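Local coordinates for protein phosphoribosylamine--glycine ligase (Thermotoga maritima, PDB 1VKZ) that catalyses the ATP-dependent joining of glycine to 5-phospho-beta-D-ribosylamine, giving N(1)-(5-phospho-beta-D-ribosyl)glycinamide in the purine biosynthesis pathway, at residues R17-L21 against E71-P76; G118-A122 against D280-Y286; G230-G236 against D292-V297. One frame throughout, in Å; residues are numbered along the deposited sequence.

Interaction 1: R17-L21 against E71-P76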
loop_
_atom_site.group_PDB
_atom_site.type_symbol
_atom_site.label_atom_id
_atom_site.label_comp_id
_atom_site.label_asym_id
_atom_site.label_seq_id
_atom_site.Cartn_x
_atom_site.Cartn_y
_atom_site.Cartn_z
ATOM N N ARG A 17 7.845 12.534 19.922
ATOM C CA ARG A 17 8.582 12.207 18.697
ATOM C C ARG A 17 8.064 11.000 17.909
ATOM O O ARG A 17 7.753 9.939 18.471
ATOM C CB ARG A 17 10.045 12.012 19.016
ATOM C CG ARG A 17 10.465 12.723 20.286
ATOM C CD ARG A 17 11.933 13.013 20.412
ATOM N NE ARG A 17 12.762 11.970 19.835
ATOM C CZ ARG A 17 14.034 11.785 20.132
ATOM N NH1 ARG A 17 14.657 12.567 21.023
ATOM N NH2 ARG A 17 14.695 10.797 19.535
ATOM N N VAL A 18 8.022 11.184 16.586
ATOM C CA VAL A 18 7.538 10.194 15.648
ATOM C C VAL A 18 8.674 9.671 14.785
ATOM O O VAL A 18 9.487 10.414 14.247
ATOM C CB VAL A 18 6.454 10.802 14.776
ATOM C CG1 VAL A 18 5.896 9.784 13.783
ATOM C CG2 VAL A 18 5.355 11.375 15.667
ATOM N N HIS A 19 8.729 8.362 14.663
ATOM C CA HIS A 19 9.782 7.740 13.916
ATOM C C HIS A 19 9.223 6.928 12.763
ATOM O O HIS A 19 8.459 5.991 12.953
ATOM C CB HIS A 19 10.507 6.865 14.878
ATOM C CG HIS A 19 11.196 7.623 15.958
ATOM N ND1 HIS A 19 12.459 8.144 15.801
ATOM C CD2 HIS A 19 10.816 7.932 17.214
ATOM C CE1 HIS A 19 12.847 8.708 16.930
ATOM N NE2 HIS A 19 11.867 8.592 17.805
ATOM N N ILE A 20 9.574 7.314 11.550
ATOM C CA ILE A 20 9.003 6.686 10.377
ATOM C C ILE A 20 10.066 5.864 9.651
ATOM O O ILE A 20 11.116 6.377 9.171
ATOM C CB ILE A 20 8.353 7.773 9.463
ATOM C CG1 ILE A 20 7.238 8.469 10.240
ATOM C CG2 ILE A 20 7.777 7.171 8.183
ATOM C CD1 ILE A 20 6.819 9.714 9.690
ATOM N N LEU A 21 9.792 4.574 9.561
ATOM C CA LEU A 21 10.667 3.681 8.788
ATOM C C LEU A 21 10.278 3.669 7.299
ATOM O O LEU A 21 9.159 3.408 6.955
ATOM C CB LEU A 21 10.633 2.295 9.398
ATOM C CG LEU A 21 11.202 2.098 10.813
ATOM C CD1 LEU A 21 11.311 3.297 11.667
ATOM C CD2 LEU A 21 10.371 1.059 11.545
ATOM N N GLU A 71 7.062 6.185 22.770
ATOM C CA GLU A 71 6.916 7.218 21.723
ATOM C C GLU A 71 6.887 6.463 20.408
ATOM O O GLU A 71 7.520 5.443 20.286
ATOM C CB GLU A 71 8.034 8.255 21.691
ATOM C CG GLU A 71 9.248 7.983 20.817
ATOM C CD GLU A 71 10.362 8.966 21.180
ATOM O OE1 GLU A 71 10.224 9.621 22.243
ATOM O OE2 GLU A 71 11.380 9.086 20.461
ATOM N N ASP A 72 6.193 6.997 19.420
ATOM C CA ASP A 72 5.672 6.197 18.322
ATOM C C ASP A 72 6.657 5.849 17.234
ATOM O O ASP A 72 7.357 6.725 16.760
ATOM C CB ASP A 72 4.455 6.879 17.693
ATOM C CG ASP A 72 3.408 5.857 17.257
ATOM O OD1 ASP A 72 3.803 4.690 17.052
ATOM O OD2 ASP A 72 2.183 6.080 17.129
ATOM N N ILE A 73 6.666 4.576 16.805
ATOM C CA ILE A 73 7.337 4.144 15.552
ATOM C C ILE A 73 6.307 3.674 14.541
ATOM O O ILE A 73 5.560 2.716 14.817
ATOM C CB ILE A 73 8.321 2.949 15.765
ATOM C CG1 ILE A 73 9.195 3.153 16.980
ATOM C CG2 ILE A 73 9.189 2.698 14.506
ATOM C CD1 ILE A 73 10.072 4.310 16.900
ATOM N N VAL A 74 6.288 4.314 13.362
ATOM C CA VAL A 74 5.346 3.943 12.303
ATOM C C VAL A 74 6.079 3.186 11.203
ATOM O O VAL A 74 6.876 3.741 10.471
ATOM C CB VAL A 74 4.576 5.131 11.709
ATOM C CG1 VAL A 74 3.784 4.676 10.523
ATOM C CG2 VAL A 74 3.649 5.787 12.745
ATOM N N ILE A 75 5.805 1.897 11.107
ATOM C CA ILE A 75 6.360 1.132 10.013
ATOM C C ILE A 75 5.382 1.068 8.813
ATOM O O ILE A 75 4.181 0.866 9.009
ATOM C CB ILE A 75 6.694 -0.215 10.504
ATOM C CG1 ILE A 75 6.696 -1.195 9.344
ATOM C CG2 ILE A 75 5.728 -0.681 11.600
ATOM C CD1 ILE A 75 7.734 -0.871 8.309
ATOM N N PRO A 76 5.846 1.354 7.597
ATOM C CA PRO A 76 5.241 0.821 6.345
ATOM C C PRO A 76 6.144 -0.040 5.433
ATOM O O PRO A 76 6.994 0.510 4.711
ATOM C CB PRO A 76 4.872 2.102 5.610
ATOM C CG PRO A 76 5.752 3.203 6.401
ATOM C CD PRO A 76 6.772 2.433 7.284
#
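Residues 17-21 and 71-76 run side by side in the same direction, paired as parallel strands with His19 opposite Ile73 and Ile20 opposite Val74. Three backbone hydrogen bonds hold them: His19 N gives to Asp72 O, Val74 N gives to His19 O at 2.8 Å, and Leu21 N gives to Val74 O. On the face that carries His19 and Ile73, the imidazole leans back toward the start of its strand and meets the carboxylate of Glu71 from the neighbouring segment. His19 NE2 donates to Glu71 OE2 at 2.7 Å, and the oxygen sits almost in the ring plane. Ring and carboxylate are turned only 15° from each other, and the bond uses the anti side of the oxygen. The same oxygen has a second partner, the charged Arg17, whose NE lies 3.3 Å from Glu71 OE2; the oxygen stands well out of the guanidinium plane, so this salt bridge is one of charge without a directed N-H. The arginine charge and the donated N-H are likely to favour the ionised carboxylate. The other ring nitrogen, His19 ND1, is hydrogen-bonded to Tyr44. Next along this face, Ile73 turns CG1 back beside its own backbone N (chi1 -45°), which carries its CD1 to within 3.3 Å of His19 CB. Its other branch, CG2, touches both methyls of Leu21, and Leu21 CD2 goes on to Ile75 CB at 4.0 Å. In this Rossmann-type sheet of the N domain, strand 40-43 bonds to the other side of strand 17-22, and strand 73-74 is outermost of the four parallel strands, though Ile73 also bonds Asn92 through the backbone. Helix 25-36 packs against Val18 and Ile20 on one face, while Leu65 of helix 62-66 meets Leu21 and Ile73 on the other.

Interaction 2: G118-A122 against D280-Y286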
loop_
_atom_site.group_PDB
_atom_site.type_symbol
_atom_site.label_atom_id
_atom_site.label_comp_id
_atom_site.label_asym_id
_atom_site.label_seq_id
_atom_site.Cartn_x
_atom_site.Cartn_y
_atom_site.Cartn_z
ATOM N N GLY A 118 -14.948 -17.213 8.574
ATOM C CA GLY A 118 -16.125 -16.871 7.745
ATOM C C GLY A 118 -16.031 -15.535 7.030
ATOM O O GLY A 118 -17.011 -14.803 6.967
ATOM N N ILE A 119 -14.844 -15.229 6.496
ATOM C CA ILE A 119 -14.569 -13.978 5.821
ATOM C C ILE A 119 -14.703 -14.210 4.308
ATOM O O ILE A 119 -14.067 -15.097 3.730
ATOM C CB ILE A 119 -13.169 -13.484 6.197
ATOM C CG1 ILE A 119 -13.098 -13.109 7.696
ATOM C CG2 ILE A 119 -12.764 -12.283 5.365
ATOM C CD1 ILE A 119 -11.751 -13.302 8.274
ATOM N N ARG A 120 -15.540 -13.401 3.667
ATOM C CA ARG A 120 -15.957 -13.682 2.318
ATOM C C ARG A 120 -14.780 -13.514 1.388
ATOM O O ARG A 120 -14.183 -12.454 1.304
ATOM C CB ARG A 120 -17.122 -12.786 1.907
ATOM C CG ARG A 120 -17.688 -13.105 0.528
ATOM C CD ARG A 120 -18.819 -12.163 0.074
ATOM N NE ARG A 120 -19.877 -12.014 1.082
ATOM C CZ ARG A 120 -19.915 -11.086 2.043
ATOM N NH1 ARG A 120 -18.953 -10.191 2.166
ATOM N NH2 ARG A 120 -20.936 -11.054 2.891
ATOM N N THR A 121 -14.428 -14.600 0.715
ATOM C CA THR A 121 -13.301 -14.595 -0.179
ATOM C C THR A 121 -13.565 -15.603 -1.283
ATOM O O THR A 121 -14.466 -16.401 -1.178
ATOM C CB THR A 121 -11.999 -14.903 0.637
ATOM O OG1 THR A 121 -10.852 -14.719 -0.179
ATOM C CG2 THR A 121 -11.914 -16.360 1.083
ATOM N N ALA A 122 -12.783 -15.527 -2.340
ATOM C CA ALA A 122 -12.926 -16.429 -3.455
ATOM C C ALA A 122 -12.588 -17.824 -3.043
ATOM O O ALA A 122 -11.744 -18.036 -2.181
ATOM C CB ALA A 122 -12.012 -16.013 -4.602
ATOM N N ASP A 280 -21.485 -7.910 -3.167
ATOM C CA ASP A 280 -20.756 -8.192 -1.932
ATOM C C ASP A 280 -19.291 -7.974 -2.121
ATOM O O ASP A 280 -18.767 -8.263 -3.180
ATOM C CB ASP A 280 -20.990 -9.640 -1.480
ATOM C CG ASP A 280 -22.450 -9.926 -1.171
ATOM O OD1 ASP A 280 -23.302 -9.623 -2.031
ATOM O OD2 ASP A 280 -22.837 -10.442 -0.101
ATOM N N PRO A 281 -18.632 -7.456 -1.090
ATOM C CA PRO A 281 -17.200 -7.338 -1.088
ATOM C C PRO A 281 -16.490 -8.631 -0.666
ATOM O O PRO A 281 -16.798 -9.204 0.392
ATOM C CB PRO A 281 -16.951 -6.226 -0.055
ATOM C CG PRO A 281 -18.031 -6.371 0.894
ATOM C CD PRO A 281 -19.214 -6.900 0.143
ATOM N N TYR A 282 -15.533 -9.029 -1.513
ATOM C CA TYR A 282 -14.615 -10.151 -1.295
ATOM C C TYR A 282 -13.210 -9.610 -1.051
ATOM O O TYR A 282 -12.777 -8.634 -1.697
ATOM C CB TYR A 282 -14.582 -11.061 -2.524
ATOM C CG TYR A 282 -15.852 -11.802 -2.760
ATOM C CD1 TYR A 282 -16.962 -11.168 -3.290
ATOM C CD2 TYR A 282 -15.953 -13.139 -2.457
ATOM C CE1 TYR A 282 -18.144 -11.858 -3.504
ATOM C CE2 TYR A 282 -17.136 -13.842 -2.654
ATOM C CZ TYR A 282 -18.220 -13.202 -3.175
ATOM O OH TYR A 282 -19.370 -13.908 -3.386
ATOM N N ILE A 283 -12.514 -10.256 -0.108
ATOM C CA ILE A 283 -11.128 -9.935 0.194
ATOM C C ILE A 283 -10.191 -10.679 -0.713
ATOM O O ILE A 283 -10.093 -11.902 -0.631
ATOM C CB ILE A 283 -10.773 -10.252 1.653
ATOM C CG1 ILE A 283 -11.657 -9.421 2.584
ATOM C CG2 ILE A 283 -9.295 -9.963 1.895
ATOM C CD1 ILE A 283 -11.406 -9.616 4.036
ATOM N N LEU A 284 -9.493 -9.912 -1.559
ATOM C CA LEU A 284 -8.473 -10.412 -2.467
ATOM C C LEU A 284 -7.162 -10.620 -1.780
ATOM O O LEU A 284 -6.390 -11.473 -2.203
ATOM C CB LEU A 284 -8.250 -9.427 -3.610
ATOM C CG LEU A 284 -9.473 -9.228 -4.494
ATOM C CD1 LEU A 284 -9.109 -8.316 -5.641
ATOM C CD2 LEU A 284 -9.970 -10.561 -4.973
ATOM N N GLU A 285 -6.907 -9.814 -0.750
ATOM C CA GLU A 285 -5.681 -9.888 0.010
ATOM C C GLU A 285 -5.713 -8.897 1.140
ATOM O O GLU A 285 -6.457 -7.934 1.132
ATOM C CB GLU A 285 -4.440 -9.638 -0.854
ATOM C CG GLU A 285 -4.275 -8.206 -1.274
ATOM C CD GLU A 285 -3.158 -7.991 -2.273
ATOM O OE1 GLU A 285 -2.650 -8.969 -2.901
ATOM O OE2 GLU A 285 -2.799 -6.805 -2.424
ATOM N N TYR A 286 -4.884 -9.175 2.124
ATOM C CA TYR A 286 -4.638 -8.326 3.283
ATOM C C TYR A 286 -3.250 -7.698 3.105
ATOM O O TYR A 286 -2.305 -8.362 2.700
ATOM C CB TYR A 286 -4.606 -9.196 4.533
ATOM C CG TYR A 286 -5.926 -9.720 5.048
ATOM C CD1 TYR A 286 -6.976 -8.864 5.333
ATOM C CD2 TYR A 286 -6.100 -11.070 5.300
ATOM C CE1 TYR A 286 -8.180 -9.361 5.805
ATOM C CE2 TYR A 286 -7.277 -11.562 5.786
ATOM C CZ TYR A 286 -8.308 -10.708 6.029
ATOM O OH TYR A 286 -9.465 -11.195 6.542
#
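Arg120 rests its CG and CD on one face of the Tyr282 ring, with CD almost over the ring centre, a CH-pi contact of 3.5 Å from Arg120 CD to the Tyr282 centroid. The edge of the same ring meets the carbonyl carbon of Thr121. It is the aliphatic part of the arginine that does the touching: its guanidinium stands 74° from the ring plane and so high above it that any cation-pi attraction is weak at most. CG is anti to the backbone N (chi1 -175°), which brings the chain to the tyrosine; beyond the bend at chi3 it lifts off the face and turns its end toward Pro281 and Asp280. Arg120 NH1 donates to Pro281 O at 3.0 Å, the oxygen lying at the guanidinium edge. Asp280 comes over one guanidinium face instead, its OD2 3.6 Å from Arg120 NE, a salt bridge without a directed N-H. The backbone adds Ile283 N to Arg120 O, nearly straight at 171°. Thr121 OG1 donates to Ile283 O at 3.0 Å, in the carbonyl plane, and is also hydrogen-bonded to Lys111 NZ. Toward helices 107-116 and 242-261, Ile119 CG2 presses tightly on Ile283 CD1, 3.3 Å away, while Ile119 CD1 reaches Tyr286 OH, which is hydrogen-bonded to Thr255. The loop 118-122, leaving helix 107-116 through a Schellman motif, thus crosses the outermost strand of the sheet, 280-287, whose Glu285 is a predicted magnesium ligand. Strand 269-277 pairs with this strand, and helix 242-261 packs against Ile119 and Pro281.

Interaction 3: G230-G236 against D292-V297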
loop_
_atom_site.group_PDB
_atom_site.type_symbol
_atom_site.label_atom_id
_atom_site.label_comp_id
_atom_site.label_asym_id
_atom_site.label_seq_id
_atom_site.Cartn_x
_atom_site.Cartn_y
_atom_site.Cartn_z
ATOM N N GLY A 230 3.436 -0.202 -8.776
ATOM C CA GLY A 230 3.009 -0.091 -7.389
ATOM C C GLY A 230 2.048 1.059 -7.164
ATOM O O GLY A 230 1.640 1.265 -5.988
ATOM N N GLY A 231 1.779 1.815 -8.265
ATOM C CA GLY A 231 0.723 2.832 -8.402
ATOM C C GLY A 231 1.114 4.129 -9.109
ATOM O O GLY A 231 2.034 4.797 -8.690
HETATM N N MSE A 232 0.394 4.515 -10.159
HETATM C CA MSE A 232 0.736 5.718 -10.961
HETATM C C MSE A 232 -0.065 7.002 -10.608
HETATM O O MSE A 232 0.142 8.078 -11.174
HETATM C CB MSE A 232 0.626 5.410 -12.438
HETATM C CG MSE A 232 1.698 4.448 -12.886
HETATM SE SE MSE A 232 3.512 5.220 -12.679
HETATM C CE MSE A 232 3.587 6.436 -14.365
ATOM N N GLY A 233 -0.979 6.874 -9.670
ATOM C CA GLY A 233 -1.625 8.031 -9.113
ATOM C C GLY A 233 -2.820 7.560 -8.340
ATOM O O GLY A 233 -3.150 6.367 -8.335
ATOM N N SER A 234 -3.477 8.504 -7.683
ATOM C CA SER A 234 -4.747 8.224 -7.052
ATOM C C SER A 234 -5.468 9.518 -6.788
ATOM O O SER A 234 -4.916 10.617 -6.913
ATOM C CB SER A 234 -4.562 7.439 -5.766
ATOM O OG SER A 234 -3.740 8.182 -4.915
ATOM N N TRP A 235 -6.735 9.383 -6.476
ATOM C CA TRP A 235 -7.460 10.516 -6.040
ATOM C C TRP A 235 -8.467 10.076 -5.028
ATOM O O TRP A 235 -8.709 8.888 -4.862
ATOM C CB TRP A 235 -8.117 11.202 -7.200
ATOM C CG TRP A 235 -9.142 10.400 -7.850
ATOM C CD1 TRP A 235 -8.989 9.550 -8.939
ATOM C CD2 TRP A 235 -10.522 10.371 -7.516
ATOM N NE1 TRP A 235 -10.198 8.988 -9.274
ATOM C CE2 TRP A 235 -11.160 9.473 -8.418
ATOM C CE3 TRP A 235 -11.298 11.010 -6.547
ATOM C CZ2 TRP A 235 -12.532 9.211 -8.363
ATOM C CZ3 TRP A 235 -12.650 10.747 -6.499
ATOM C CH2 TRP A 235 -13.258 9.865 -7.404
ATOM N N GLY A 236 -9.025 11.049 -4.324
ATOM C CA GLY A 236 -10.087 10.766 -3.411
ATOM C C GLY A 236 -10.685 12.064 -2.964
ATOM O O GLY A 236 -10.155 13.143 -3.290
ATOM N N ASP A 292 0.573 2.990 -1.222
ATOM C CA ASP A 292 1.379 4.058 -1.832
ATOM C C ASP A 292 1.053 3.953 -3.312
ATOM O O ASP A 292 1.441 2.989 -3.933
ATOM C CB ASP A 292 2.865 3.786 -1.624
ATOM C CG ASP A 292 3.756 5.044 -1.728
ATOM O OD1 ASP A 292 3.456 6.027 -2.412
ATOM O OD2 ASP A 292 4.838 5.119 -1.129
ATOM N N PRO A 293 0.356 4.921 -3.907
ATOM C CA PRO A 293 0.183 6.256 -3.381
ATOM C C PRO A 293 -1.145 6.582 -2.704
ATOM O O PRO A 293 -1.528 7.745 -2.698
ATOM C CB PRO A 293 0.317 7.078 -4.635
ATOM C CG PRO A 293 -0.207 6.196 -5.733
ATOM C CD PRO A 293 -0.286 4.794 -5.222
ATOM N N GLU A 294 -1.841 5.614 -2.112
ATOM C CA GLU A 294 -3.104 5.965 -1.433
ATOM C C GLU A 294 -2.899 6.840 -0.199
ATOM O O GLU A 294 -3.702 7.690 0.101
ATOM C CB GLU A 294 -3.888 4.725 -1.012
ATOM C CG GLU A 294 -4.499 3.935 -2.158
ATOM C CD GLU A 294 -3.710 2.698 -2.490
ATOM O OE1 GLU A 294 -2.469 2.789 -2.505
ATOM O OE2 GLU A 294 -4.335 1.653 -2.741
ATOM N N THR A 295 -1.838 6.581 0.543
ATOM C CA THR A 295 -1.538 7.342 1.761
ATOM C C THR A 295 -1.393 8.826 1.498
ATOM O O THR A 295 -1.940 9.655 2.236
ATOM C CB THR A 295 -0.236 6.803 2.433
ATOM O OG1 THR A 295 -0.413 5.454 2.912
ATOM C CG2 THR A 295 0.143 7.628 3.680
ATOM N N GLU A 296 -0.642 9.165 0.456
ATOM C CA GLU A 296 -0.467 10.563 -0.000
ATOM C C GLU A 296 -1.827 11.236 -0.092
ATOM O O GLU A 296 -2.016 12.326 0.407
ATOM C CB GLU A 296 0.227 10.606 -1.378
ATOM C CG GLU A 296 1.709 10.265 -1.366
ATOM C CD GLU A 296 2.058 8.783 -1.444
ATOM O OE1 GLU A 296 1.344 7.890 -0.906
ATOM O OE2 GLU A 296 3.122 8.505 -2.025
ATOM N N VAL A 297 -2.784 10.565 -0.714
ATOM C CA VAL A 297 -4.101 11.157 -0.923
ATOM C C VAL A 297 -4.884 11.270 0.379
ATOM O O VAL A 297 -5.454 12.304 0.667
ATOM C CB VAL A 297 -4.895 10.383 -1.982
ATOM C CG1 VAL A 297 -6.276 10.971 -2.152
ATOM C CG2 VAL A 297 -4.189 10.484 -3.290
#
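Val297 and Pro293 press the start of helix 294-301 against strand 233-236 and the glycine-rich loop before it, a buried helix-on-sheet contact made mostly by aliphatic carbons meeting backbone. Strand 233-236 lies between strands 215-219 and 327-334 of an antiparallel sheet. The proline stands at the N-cap position, after a cis peptide bond from Asp292. Its CD comes to 3.9 Å from Gly231 CA, and its CG lies equally far from Gly233 O. Gly231, with positive phi and no side chain, lets the ring come this close. One turn on, Val297 puts CG1 anti to its backbone N (chi1 178°) and lays it against the chain at Trp235 and Gly236, 3.5 Å from Gly236 N. Between the two, Ser234 OG makes a weak hydrogen bond to Pro293 O at 3.2 Å; the hydroxyl is crowded in the model and its place less certain. With alanine at Pro293, the ring contacts to Gly231 and Gly233 would probably be lost and the cis peptide would be much less favoured, disturbing the entry into the helix. Asp330 and Ala328 of strand 327-334 also touch Pro293 and Val297. The carbonyls Gly230 O and Asp292 O approach to 2.7 Å, two acceptors with no bond between them. With so little direct polar bonding across it, the contact depends mainly on shape, and by bonding Asp292 O, Arg374 probably offsets part of the repulsion from Gly230 O.

In the fold
Interactions 1 and 3 are buried, whereas interaction 2 is only partly so, with charged and aromatic groups at its outer end. Their chemistry follows: interaction 1 is regular strand pairing with an ionic end, interaction 2 mixes an arginine, backbone bonds and an isoleucine pair, and interaction 3 is mainly aliphatic contact with backbone. Interaction 1 belongs to the N domain; the other two fall in the ATP-grasp range, where strand 280-287 of interaction 2 is followed in the chain by helix 294-301 of interaction 3. No pair of contacts touches; interactions 1 and 3 come nearest, with closest atoms about 7 Å apart, and Arg26 N bonds Asp292 while the Pro76 side chain touches Arg26.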